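Local coordinates for histidine acid phosphatase (Hafnia alvei, PDB 4ARU), which belongs to branch 2 of the histidine phosphatase superfamily, a family of enzymes built round a central beta sheet flanked by helices, at residues H19-P24 / Y48-G53; F8-V13 / Q69-L74; Y86-V91 / P125-V130; L379-C384 / S396-L401. One frame throughout, in Å; residues are numbered along the deposited sequence.

Contact 1. Residues H19-P24 / Y48-G53; sequences HGVRAP and YITPRG
The carbonyl oxygen of Val21 is gripped by two neighbouring residues. Thr50 N donates to it over 3.1 Å, while Ile49 adds a CA-H...O contact, its CA lying 3.4 Å from Val21 O. Beyond this, Ala23 N reaches Tyr48 O at 3.0 Å, so that Arg22 and Ile49 form a single beta bridge rather than a ladder. His19 to Pro24 belong to the RHGxRxP signature of histidine acid phosphatases. Glycine suits its third position, because the bare Gly20 CA lets Ile49 CD1 settle 3.8 Å away. Gly53 similarly brings its own CA to 3.8 Å from Val21 O, and one water joins Val21 N to Gly53 O. Thr50 is the N-cap of helix 51-70. Its OG1, placed between the backbone N and the carbonyl carbon (chi1 63°), accepts from Gly53 N at 2.9 Å and also bonds Gln230. The extended Arg22 leads away from this bridge; its NE and His19 NE2 both bind L(+)-tartaric acid. The loop that follows strand 9-18 is thus tied to the start of helix 51-70, with helix 93-106 against His19 and Ile49 and helix 213-229 against Val21 and Pro24.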
# COMPACT_ATOMS: atom_id res chain seq x y z
N HIS A 19 3.83 -0.13 5.29
CA HIS A 19 4.58 -0.71 6.40
C HIS A 19 4.81 -2.20 6.26
O HIS A 19 4.26 -2.89 5.39
CB HIS A 19 3.83 -0.46 7.73
CG HIS A 19 2.46 -1.02 7.76
ND1 HIS A 19 2.17 -2.36 7.82
CD2 HIS A 19 1.27 -0.38 7.67
CE1 HIS A 19 0.85 -2.53 7.76
NE2 HIS A 19 0.29 -1.33 7.70
N GLY A 20 5.66 -2.71 7.11
CA GLY A 20 5.98 -4.10 7.12
C GLY A 20 4.96 -5.02 7.77
O GLY A 20 3.88 -4.64 8.16
N VAL A 21 5.30 -6.29 7.82
CA VAL A 21 4.46 -7.35 8.37
C VAL A 21 4.06 -6.98 9.78
O VAL A 21 4.91 -6.70 10.62
CB VAL A 21 5.15 -8.72 8.34
CG1 VAL A 21 4.30 -9.77 9.01
CG2 VAL A 21 5.50 -9.13 6.92
N ARG A 22 2.75 -6.99 10.01
CA ARG A 22 2.15 -6.67 11.29
C ARG A 22 1.20 -7.74 11.75
O ARG A 22 0.67 -8.53 10.93
CB ARG A 22 1.35 -5.39 11.12
CG ARG A 22 0.26 -5.39 10.05
CD ARG A 22 -0.86 -4.37 10.25
NE ARG A 22 -1.85 -4.41 9.18
CZ ARG A 22 -2.81 -5.32 9.06
NH1 ARG A 22 -2.93 -6.26 9.98
NH2 ARG A 22 -3.66 -5.28 8.03
N ALA A 23 0.93 -7.73 13.04
CA ALA A 23 -0.18 -8.49 13.58
C ALA A 23 -1.50 -7.90 13.04
O ALA A 23 -1.59 -6.73 12.63
CB ALA A 23 -0.16 -8.44 15.08
N PRO A 24 -2.58 -8.68 13.09
CA PRO A 24 -3.88 -8.15 12.73
C PRO A 24 -4.18 -6.87 13.49
O PRO A 24 -3.85 -6.77 14.68
CB PRO A 24 -4.83 -9.28 13.15
CG PRO A 24 -4.00 -10.53 13.01
CD PRO A 24 -2.64 -10.09 13.48
N TYR A 48 0.77 -3.98 15.69
CA TYR A 48 2.19 -3.62 15.68
C TYR A 48 2.92 -4.36 14.56
O TYR A 48 2.60 -5.49 14.21
CB TYR A 48 2.85 -3.97 17.02
CG TYR A 48 2.68 -2.95 18.13
CD1 TYR A 48 1.73 -1.92 18.06
CD2 TYR A 48 3.52 -2.96 19.21
CE1 TYR A 48 1.59 -1.00 19.10
CE2 TYR A 48 3.39 -2.05 20.25
CZ TYR A 48 2.42 -1.06 20.19
OH TYR A 48 2.31 -0.14 21.25
N ILE A 49 3.96 -3.74 14.02
CA ILE A 49 4.91 -4.46 13.18
C ILE A 49 5.66 -5.44 14.06
O ILE A 49 5.89 -5.19 15.24
CB ILE A 49 5.90 -3.49 12.51
CG1 ILE A 49 6.72 -4.18 11.41
CG2 ILE A 49 6.83 -2.86 13.51
CD1 ILE A 49 7.47 -3.18 10.53
N THR A 50 5.97 -6.62 13.55
CA THR A 50 6.77 -7.60 14.30
C THR A 50 8.26 -7.41 14.04
O THR A 50 8.66 -6.77 13.03
CB THR A 50 6.46 -9.08 13.86
OG1 THR A 50 6.81 -9.24 12.47
CG2 THR A 50 4.98 -9.36 14.04
N PRO A 51 9.10 -7.97 14.91
CA PRO A 51 10.55 -7.87 14.64
C PRO A 51 10.93 -8.48 13.28
O PRO A 51 11.79 -7.95 12.55
CB PRO A 51 11.17 -8.55 15.84
CG PRO A 51 10.17 -8.36 16.94
CD PRO A 51 8.81 -8.38 16.30
N ARG A 52 10.24 -9.55 12.89
CA ARG A 52 10.49 -10.10 11.57
C ARG A 52 10.07 -9.10 10.48
O ARG A 52 10.74 -8.98 9.49
CB ARG A 52 9.76 -11.44 11.41
CG ARG A 52 9.78 -12.00 10.01
CD ARG A 52 9.54 -13.46 10.07
NE ARG A 52 9.23 -13.99 8.75
CZ ARG A 52 9.56 -15.19 8.31
NH1 ARG A 52 10.28 -16.04 9.02
NH2 ARG A 52 9.15 -15.50 7.10
N GLY A 53 8.93 -8.43 10.65
CA GLY A 53 8.50 -7.40 9.73
C GLY A 53 9.56 -6.32 9.58
O GLY A 53 9.83 -5.81 8.48
O HOH W 1 7.89 -6.60 6.52

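Contact 2. Residues F8-V13 / Q69-L74. Unlike the reference sequence in segment 8-13: Arg12 (reference Lys).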
# COMPACT_ATOMS: atom_id res chain seq x y z
N PHE A 8 20.62 9.45 -19.68
CA PHE A 8 19.63 9.65 -18.62
C PHE A 8 20.31 9.67 -17.27
O PHE A 8 21.24 8.88 -17.00
CB PHE A 8 18.56 8.55 -18.66
CG PHE A 8 17.37 8.86 -19.57
CD1 PHE A 8 17.55 9.27 -20.87
CD2 PHE A 8 16.09 8.68 -19.10
CE1 PHE A 8 16.44 9.53 -21.70
CE2 PHE A 8 14.98 8.92 -19.92
CZ PHE A 8 15.17 9.34 -21.20
N GLN A 9 19.81 10.52 -16.40
CA GLN A 9 20.32 10.66 -15.02
C GLN A 9 19.20 10.60 -14.03
O GLN A 9 18.23 11.27 -14.19
CB GLN A 9 21.00 12.03 -14.88
CG GLN A 9 22.13 12.31 -15.84
CD GLN A 9 23.39 11.47 -15.58
OE1 GLN A 9 23.55 10.90 -14.50
NE2 GLN A 9 24.28 11.44 -16.54
N LEU A 10 19.35 9.81 -12.97
CA LEU A 10 18.36 9.75 -11.91
C LEU A 10 18.61 10.86 -10.90
O LEU A 10 19.67 10.87 -10.24
CB LEU A 10 18.41 8.40 -11.19
CG LEU A 10 17.41 8.23 -10.03
CD1 LEU A 10 15.96 8.36 -10.44
CD2 LEU A 10 17.66 6.88 -9.36
N GLU A 11 17.71 11.84 -10.80
CA GLU A 11 17.94 13.03 -9.95
C GLU A 11 17.39 12.83 -8.53
O GLU A 11 17.95 13.34 -7.58
CB GLU A 11 17.31 14.28 -10.55
CG GLU A 11 18.07 14.71 -11.81
CD GLU A 11 17.82 16.13 -12.21
OE1 GLU A 11 16.84 16.72 -11.72
OE2 GLU A 11 18.63 16.66 -12.99
N ARG A 12 16.27 12.14 -8.38
CA ARG A 12 15.75 11.82 -7.07
C ARG A 12 14.59 10.91 -7.12
O ARG A 12 14.03 10.65 -8.20
CB ARG A 12 15.40 13.06 -6.32
CG ARG A 12 14.49 13.99 -7.04
CD ARG A 12 14.41 15.24 -6.17
NE ARG A 12 13.56 16.29 -6.74
CZ ARG A 12 13.94 17.21 -7.61
NH1 ARG A 12 15.18 17.22 -8.11
NH2 ARG A 12 13.05 18.12 -8.00
N VAL A 13 14.23 10.38 -5.97
CA VAL A 13 13.21 9.34 -5.84
C VAL A 13 12.26 9.70 -4.70
O VAL A 13 12.69 10.29 -3.68
CB VAL A 13 13.87 7.99 -5.54
CG1 VAL A 13 12.84 6.88 -5.40
CG2 VAL A 13 14.84 7.63 -6.64
N GLN A 69 22.61 3.25 -5.45
CA GLN A 69 24.05 3.38 -5.64
C GLN A 69 24.43 3.13 -7.07
O GLN A 69 25.25 3.81 -7.65
CB GLN A 69 24.81 2.36 -4.82
CG GLN A 69 24.99 2.81 -3.41
CD GLN A 69 25.50 1.69 -2.52
OE1 GLN A 69 25.25 0.52 -2.75
NE2 GLN A 69 26.22 2.06 -1.52
N GLN A 70 23.84 2.09 -7.64
CA GLN A 70 24.18 1.74 -9.02
C GLN A 70 23.79 2.88 -9.98
O GLN A 70 24.47 3.10 -10.97
CB GLN A 70 23.46 0.44 -9.40
CG GLN A 70 23.72 -0.02 -10.85
CD GLN A 70 22.84 -1.21 -11.23
OE1 GLN A 70 21.61 -1.21 -11.04
NE2 GLN A 70 23.47 -2.23 -11.78
N GLN A 71 22.73 3.61 -9.62
CA GLN A 71 22.20 4.71 -10.45
C GLN A 71 22.84 6.06 -10.07
O GLN A 71 22.46 7.13 -10.58
CB GLN A 71 20.66 4.76 -10.36
CG GLN A 71 19.95 3.44 -10.76
CD GLN A 71 18.46 3.36 -10.40
OE1 GLN A 71 18.02 3.56 -9.24
NE2 GLN A 71 17.65 3.02 -11.41
N GLY A 72 23.83 6.03 -9.19
CA GLY A 72 24.60 7.24 -8.86
C GLY A 72 23.95 8.20 -7.90
O GLY A 72 24.50 9.29 -7.60
N LEU A 73 22.81 7.79 -7.36
CA LEU A 73 22.01 8.63 -6.50
C LEU A 73 22.56 8.64 -5.07
O LEU A 73 22.54 9.70 -4.41
CB LEU A 73 20.55 8.15 -6.60
CG LEU A 73 19.56 9.12 -5.98
CD1 LEU A 73 19.55 10.47 -6.69
CD2 LEU A 73 18.19 8.44 -5.94
N LEU A 74 23.06 7.51 -4.56
CA LEU A 74 23.73 7.38 -3.24
C LEU A 74 25.17 6.90 -3.37
O LEU A 74 25.48 6.28 -4.35
CB LEU A 74 23.03 6.31 -2.42
CG LEU A 74 21.64 6.66 -1.93
CD1 LEU A 74 21.10 5.41 -1.26
CD2 LEU A 74 21.76 7.83 -0.95
O HOH W 2 22.13 9.94 -9.94
O HOH W 3 21.50 7.81 -13.00
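Leu10 and Leu73 bring together the start of strand 9-18, an inner strand of the central sheet, and the end of helix 51-70, and both backbones are irregular here. Glu11 and Arg12 form a classic beta bulge opposite Arg340, while Gly72, whose positive phi suits glycine, is the C-prime residue of a Schellman motif closing the helix. The bulge turns Glu11 and Arg12 away together, so Leu10 and Val13, three positions apart, both face the turn. The apolar contact is made by branched side chains that pack between strand and turn. Leu10 and Leu73 cross at about a right angle and meet CD2 to CD2 at 3.8 Å. Val13 CG2 also approaches Leu73 CD2, although Val13 has two conformers and its exact place is less certain. Polar links are indirect. Gln71 O accepts from two waters: one also donates to Leu10 O at 2.6 Å, the other accepts from Leu10 N at 2.9 Å, so water bridges the two backbones. In the third group apolar carbon meets oxygen. Gln71 lays OE1 3.3 Å from Leu10 CD2, and the other branch of Leu73 presses on the strand backbone, with CD1 3.4 Å from Glu11 O.

Contact 3. Residues Y86-V91 / P125-V130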
# COMPACT_ATOMS: atom_id res chain seq x y z
N TYR A 86 15.43 11.30 3.60
CA TYR A 86 14.41 11.78 4.50
C TYR A 86 13.28 10.81 4.57
O TYR A 86 12.79 10.36 3.56
CB TYR A 86 13.91 13.14 4.06
CG TYR A 86 12.92 13.84 4.98
CD1 TYR A 86 11.60 13.52 4.99
CD2 TYR A 86 13.32 14.91 5.73
CE1 TYR A 86 10.69 14.20 5.82
CE2 TYR A 86 12.44 15.58 6.58
CZ TYR A 86 11.11 15.21 6.61
OH TYR A 86 10.20 15.91 7.39
N VAL A 87 12.84 10.48 5.79
CA VAL A 87 11.70 9.64 6.05
C VAL A 87 10.59 10.42 6.71
O VAL A 87 10.80 11.02 7.73
CB VAL A 87 12.04 8.40 6.94
CG1 VAL A 87 10.78 7.64 7.25
CG2 VAL A 87 13.09 7.52 6.29
N TRP A 88 9.39 10.35 6.14
CA TRP A 88 8.16 10.80 6.78
C TRP A 88 7.29 9.58 7.04
O TRP A 88 6.86 8.94 6.09
CB TRP A 88 7.39 11.84 5.97
CG TRP A 88 6.26 12.41 6.75
CD1 TRP A 88 4.93 12.02 6.73
CD2 TRP A 88 6.35 13.36 7.80
NE1 TRP A 88 4.21 12.70 7.65
CE2 TRP A 88 5.03 13.54 8.32
CE3 TRP A 88 7.38 14.14 8.32
CZ2 TRP A 88 4.75 14.45 9.34
CZ3 TRP A 88 7.08 15.06 9.31
CH2 TRP A 88 5.79 15.17 9.85
N ALA A 89 7.04 9.24 8.30
CA ALA A 89 6.21 8.11 8.64
C ALA A 89 4.91 8.57 9.25
O ALA A 89 4.88 9.58 9.95
CB ALA A 89 6.92 7.21 9.66
N ASP A 90 3.85 7.79 9.01
CA ASP A 90 2.61 8.02 9.73
C ASP A 90 2.82 7.73 11.21
O ASP A 90 3.81 7.15 11.62
CB ASP A 90 1.47 7.15 9.16
CG ASP A 90 0.07 7.67 9.50
OD1 ASP A 90 -0.13 8.76 10.06
OD2 ASP A 90 -0.85 6.88 9.13
N VAL A 91 1.83 8.11 11.99
CA VAL A 91 1.92 8.13 13.44
C VAL A 91 2.01 6.77 14.12
O VAL A 91 2.44 6.71 15.28
CB VAL A 91 0.76 8.91 14.07
CG1 VAL A 91 0.94 10.34 13.70
CG2 VAL A 91 -0.63 8.41 13.68
N PRO A 125 -2.89 14.41 8.71
CA PRO A 125 -3.71 14.68 7.52
C PRO A 125 -3.05 14.38 6.20
O PRO A 125 -3.73 14.29 5.15
CB PRO A 125 -3.98 16.16 7.63
CG PRO A 125 -2.72 16.69 8.26
CD PRO A 125 -2.49 15.67 9.35
N LEU A 126 -1.74 14.14 6.18
CA LEU A 126 -1.11 13.70 4.95
C LEU A 126 -1.57 12.30 4.58
O LEU A 126 -1.75 12.01 3.39
CB LEU A 126 0.41 13.65 5.10
CG LEU A 126 1.20 13.25 3.86
CD1 LEU A 126 1.04 14.24 2.71
CD2 LEU A 126 2.66 13.14 4.23
N PHE A 127 -1.78 11.45 5.57
CA PHE A 127 -2.18 10.07 5.36
C PHE A 127 -3.69 9.87 5.43
O PHE A 127 -4.19 8.95 4.73
CB PHE A 127 -1.52 9.13 6.37
CG PHE A 127 -0.01 9.06 6.22
CD1 PHE A 127 0.58 8.22 5.30
CD2 PHE A 127 0.82 9.86 7.00
CE1 PHE A 127 1.93 8.20 5.12
CE2 PHE A 127 2.20 9.82 6.87
CZ PHE A 127 2.75 8.96 5.93
N HIS A 128 -4.36 10.64 6.28
CA HIS A 128 -5.77 10.47 6.58
C HIS A 128 -6.47 11.83 6.66
O HIS A 128 -6.92 12.29 7.74
CB HIS A 128 -5.98 9.68 7.86
CG HIS A 128 -5.46 8.29 7.78
ND1 HIS A 128 -4.25 7.92 8.33
CD2 HIS A 128 -5.94 7.20 7.14
CE1 HIS A 128 -4.04 6.64 8.10
NE2 HIS A 128 -5.05 6.18 7.38
N PRO A 129 -6.58 12.52 5.49
CA PRO A 129 -7.15 13.86 5.49
C PRO A 129 -8.63 13.88 5.90
O PRO A 129 -9.11 14.84 6.51
CB PRO A 129 -6.98 14.34 4.05
CG PRO A 129 -6.71 13.12 3.27
CD PRO A 129 -6.04 12.15 4.16
N VAL A 130 -9.35 12.83 5.55
CA VAL A 130 -10.77 12.78 5.89
C VAL A 130 -10.94 12.61 7.43
O VAL A 130 -11.67 13.37 8.10
CB VAL A 130 -11.48 11.66 5.10
CG1 VAL A 130 -12.90 11.45 5.59
CG2 VAL A 130 -11.50 12.03 3.62
O HOH W 4 -2.74 9.26 10.34
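Asp90 lies over one face of the Phe127 ring, and this is the tight part of the contact. Its CB stands 3.6 Å from the ring centroid, close to the normal, a CH-pi contact. With CG anti to the backbone N (chi1 -159°), the carboxylate continues over the ring, stacked on it with the two planes 20° apart, and OD1 comes to 3.4 Å from Phe127 CD2. A flat ring suits the methylene, the source of the CH-pi contact; the carboxylate gains little from it and finds its polar partners elsewhere. Trp88 meets the same phenylalanine differently: the ring planes are nearly parallel (8° apart) and the rings meet rim to rim, Trp88 CD1 to Phe127 CE2 at 3.5 Å. Leu126 CD2 closes on the same indole carbon at 3.6 Å, while Trp88 NE1 is satisfied by Asp124.

In the fold, Trp88 is near the end of strand 85-89, which runs parallel to strand 300-305 in the central sheet, and Asp90 follows in the loop just beyond the strand. Asp90 OD2 bonds NE2 of His306, the histidine of the HD sequence motif of this family. The side toward His128, a partly exposed residue, is looser. Here no direct hydrogen bond crosses; a water donates to Asp90 OD1 at 2.7 Å and lies 2.8 Å from His128 ND1, in the plane of the imidazole. Asp90 OD1 also accepts from Val91 N at 2.8 Å, from above the carboxylate plane, and Asp90 OD2 comes up at the edge of the imidazole, 3.4 Å from His128 CE1.

Contact 4. Residues L379-C384 / S396-L401; sequences LNIPGC and STFSRL. With K (potassium ion), chain E.
Cys384 meets the helix through each atom of its side chain. CB packs 3.8 Å from Leu401 CD1. With SG anti to the backbone N (chi1 -168°), the sulfur reaches on to Thr397, 3.8 Å from its CG2, and there it is joined to Cys393 in a disulfide that ties the loop to the short strand just ahead of helix 395-405. Thr397 suits the spot because it has two different branches: the methyl packs on sulfur while OG1 bonds Asp386. Leu401, one helical turn later, spreads its two methyls over the beta turn. CD1 touches both Cys384 and Ile381, while CD2 lies 3.6 Å from Gly383 O, where the absence of a side chain lets the helix come close. Ile381 adds the deeper part. Its CG2 packs against Leu401 CD1, and its CD1 comes to the edge of the Phe398 ring, 4.0 Å from CD1 of that residue.

The other side of the loop holds a potassium ion. Ile381 to Cys384 form a type I turn, closed by Cys384 N bonding to Ile381 O, and this curls the carbonyls of Ile381 and Cys384 toward the ion, each 2.8 Å from the metal. Asn380 OD1 binds at 2.6 Å; two waters and Gln387 OE1 complete the six ligands. The division of labour is clear: no hydrogen bond crosses between 379-384 and 396-401, so apolar packing and the nearby disulfide hold loop to helix, while neutral protein oxygens, well matched to a large singly charged ion, probably help to fix the loop's shape.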
# COMPACT_ATOMS: atom_id res chain seq x y z
N LEU A 379 5.11 0.69 -14.28
CA LEU A 379 3.71 1.07 -14.44
C LEU A 379 3.41 2.03 -15.56
O LEU A 379 4.08 3.05 -15.80
CB LEU A 379 3.20 1.69 -13.12
CG LEU A 379 3.40 0.77 -11.90
CD1 LEU A 379 2.92 1.48 -10.63
CD2 LEU A 379 2.63 -0.52 -12.05
N ASN A 380 2.29 1.73 -16.21
CA ASN A 380 1.67 2.58 -17.19
C ASN A 380 0.77 3.58 -16.49
O ASN A 380 0.03 3.22 -15.58
CB ASN A 380 0.81 1.74 -18.13
CG ASN A 380 0.14 2.59 -19.19
OD1 ASN A 380 0.80 3.36 -19.86
ND2 ASN A 380 -1.17 2.42 -19.38
N ILE A 381 0.86 4.82 -16.90
CA ILE A 381 -0.07 5.87 -16.48
C ILE A 381 -0.97 6.18 -17.66
O ILE A 381 -0.53 6.77 -18.64
CB ILE A 381 0.65 7.16 -16.00
CG1 ILE A 381 1.63 6.87 -14.86
CG2 ILE A 381 -0.38 8.25 -15.67
CD1 ILE A 381 2.57 8.02 -14.60
N PRO A 382 -2.23 5.72 -17.62
CA PRO A 382 -3.00 5.80 -18.87
C PRO A 382 -3.25 7.20 -19.36
O PRO A 382 -3.28 7.43 -20.58
CB PRO A 382 -4.31 5.07 -18.53
CG PRO A 382 -3.98 4.22 -17.40
CD PRO A 382 -2.90 4.88 -16.61
N GLY A 383 -3.39 8.15 -18.46
CA GLY A 383 -3.59 9.50 -18.88
C GLY A 383 -2.37 10.16 -19.51
O GLY A 383 -2.49 11.23 -20.11
N CYS A 384 -1.19 9.56 -19.29
CA CYS A 384 0.09 10.09 -19.84
C CYS A 384 0.27 9.48 -21.23
O CYS A 384 0.98 8.50 -21.41
CB CYS A 384 1.26 9.76 -18.89
SG CYS A 384 2.78 10.67 -19.34
N SER A 396 6.15 17.46 -17.12
CA SER A 396 5.17 18.49 -17.43
C SER A 396 3.80 17.85 -17.63
O SER A 396 2.78 18.39 -17.20
CB SER A 396 5.64 19.27 -18.65
OG SER A 396 6.01 18.43 -19.76
N THR A 397 3.75 16.67 -18.23
CA THR A 397 2.48 15.97 -18.35
C THR A 397 2.02 15.38 -17.02
O THR A 397 0.85 15.49 -16.64
CB THR A 397 2.56 14.85 -19.43
OG1 THR A 397 2.94 15.45 -20.65
CG2 THR A 397 1.21 14.11 -19.52
N PHE A 398 2.93 14.73 -16.29
CA PHE A 398 2.62 14.16 -14.98
C PHE A 398 1.99 15.23 -14.09
O PHE A 398 0.95 14.97 -13.43
CB PHE A 398 3.90 13.63 -14.34
CG PHE A 398 3.68 12.97 -13.00
CD1 PHE A 398 3.30 11.63 -12.93
CD2 PHE A 398 3.90 13.66 -11.82
CE1 PHE A 398 3.08 11.01 -11.73
CE2 PHE A 398 3.66 13.06 -10.62
CZ PHE A 398 3.30 11.73 -10.56
N SER A 399 2.58 16.42 -14.06
CA SER A 399 2.07 17.53 -13.26
C SER A 399 0.64 17.88 -13.60
O SER A 399 -0.17 18.15 -12.74
CB SER A 399 2.92 18.77 -13.44
OG SER A 399 4.23 18.51 -12.94
N ARG A 400 0.34 17.86 -14.90
CA ARG A 400 -1.00 18.28 -15.35
C ARG A 400 -2.00 17.19 -14.94
O ARG A 400 -3.11 17.48 -14.45
CB ARG A 400 -1.04 18.52 -16.88
CG ARG A 400 -2.34 19.15 -17.34
CD ARG A 400 -2.40 20.61 -16.94
NE ARG A 400 -1.60 21.50 -17.79
CZ ARG A 400 -2.04 22.17 -18.86
NH1 ARG A 400 -3.31 22.04 -19.28
NH2 ARG A 400 -1.21 22.97 -19.53
N LEU A 401 -1.60 15.93 -15.06
CA LEU A 401 -2.43 14.83 -14.61
C LEU A 401 -2.76 14.90 -13.10
O LEU A 401 -3.92 14.71 -12.67
CB LEU A 401 -1.82 13.48 -14.96
CG LEU A 401 -1.73 13.15 -16.43
CD1 LEU A 401 -0.96 11.85 -16.56
CD2 LEU A 401 -3.11 12.98 -17.04
K K E . 0.72 5.79 -20.88
O HOH W 5 -1.59 6.03 -22.31
O HOH W 6 1.83 4.90 -23.20

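In the fold
Contact 2 opens first, at the start of strand 9-18. Contact 1 begins where that strand ends and closes a smaller loop, with 23 residues between its segments, before contact 2 closes, so it is nested within contact 2. The two use the beginning and end of helix 51-70, their centres 30 Å apart. The chain then returns to the central sheet in strand 85-89, and contact 3 closes a separate loop by bringing 125-130 against that strand's end, its centre 18 Å from that of contact 1. Contact 4 follows in series, a short closure near the C terminus joining a loop beyond strand 375-378 to helix 395-405, across the chain's centre from contact 1. No loops cross.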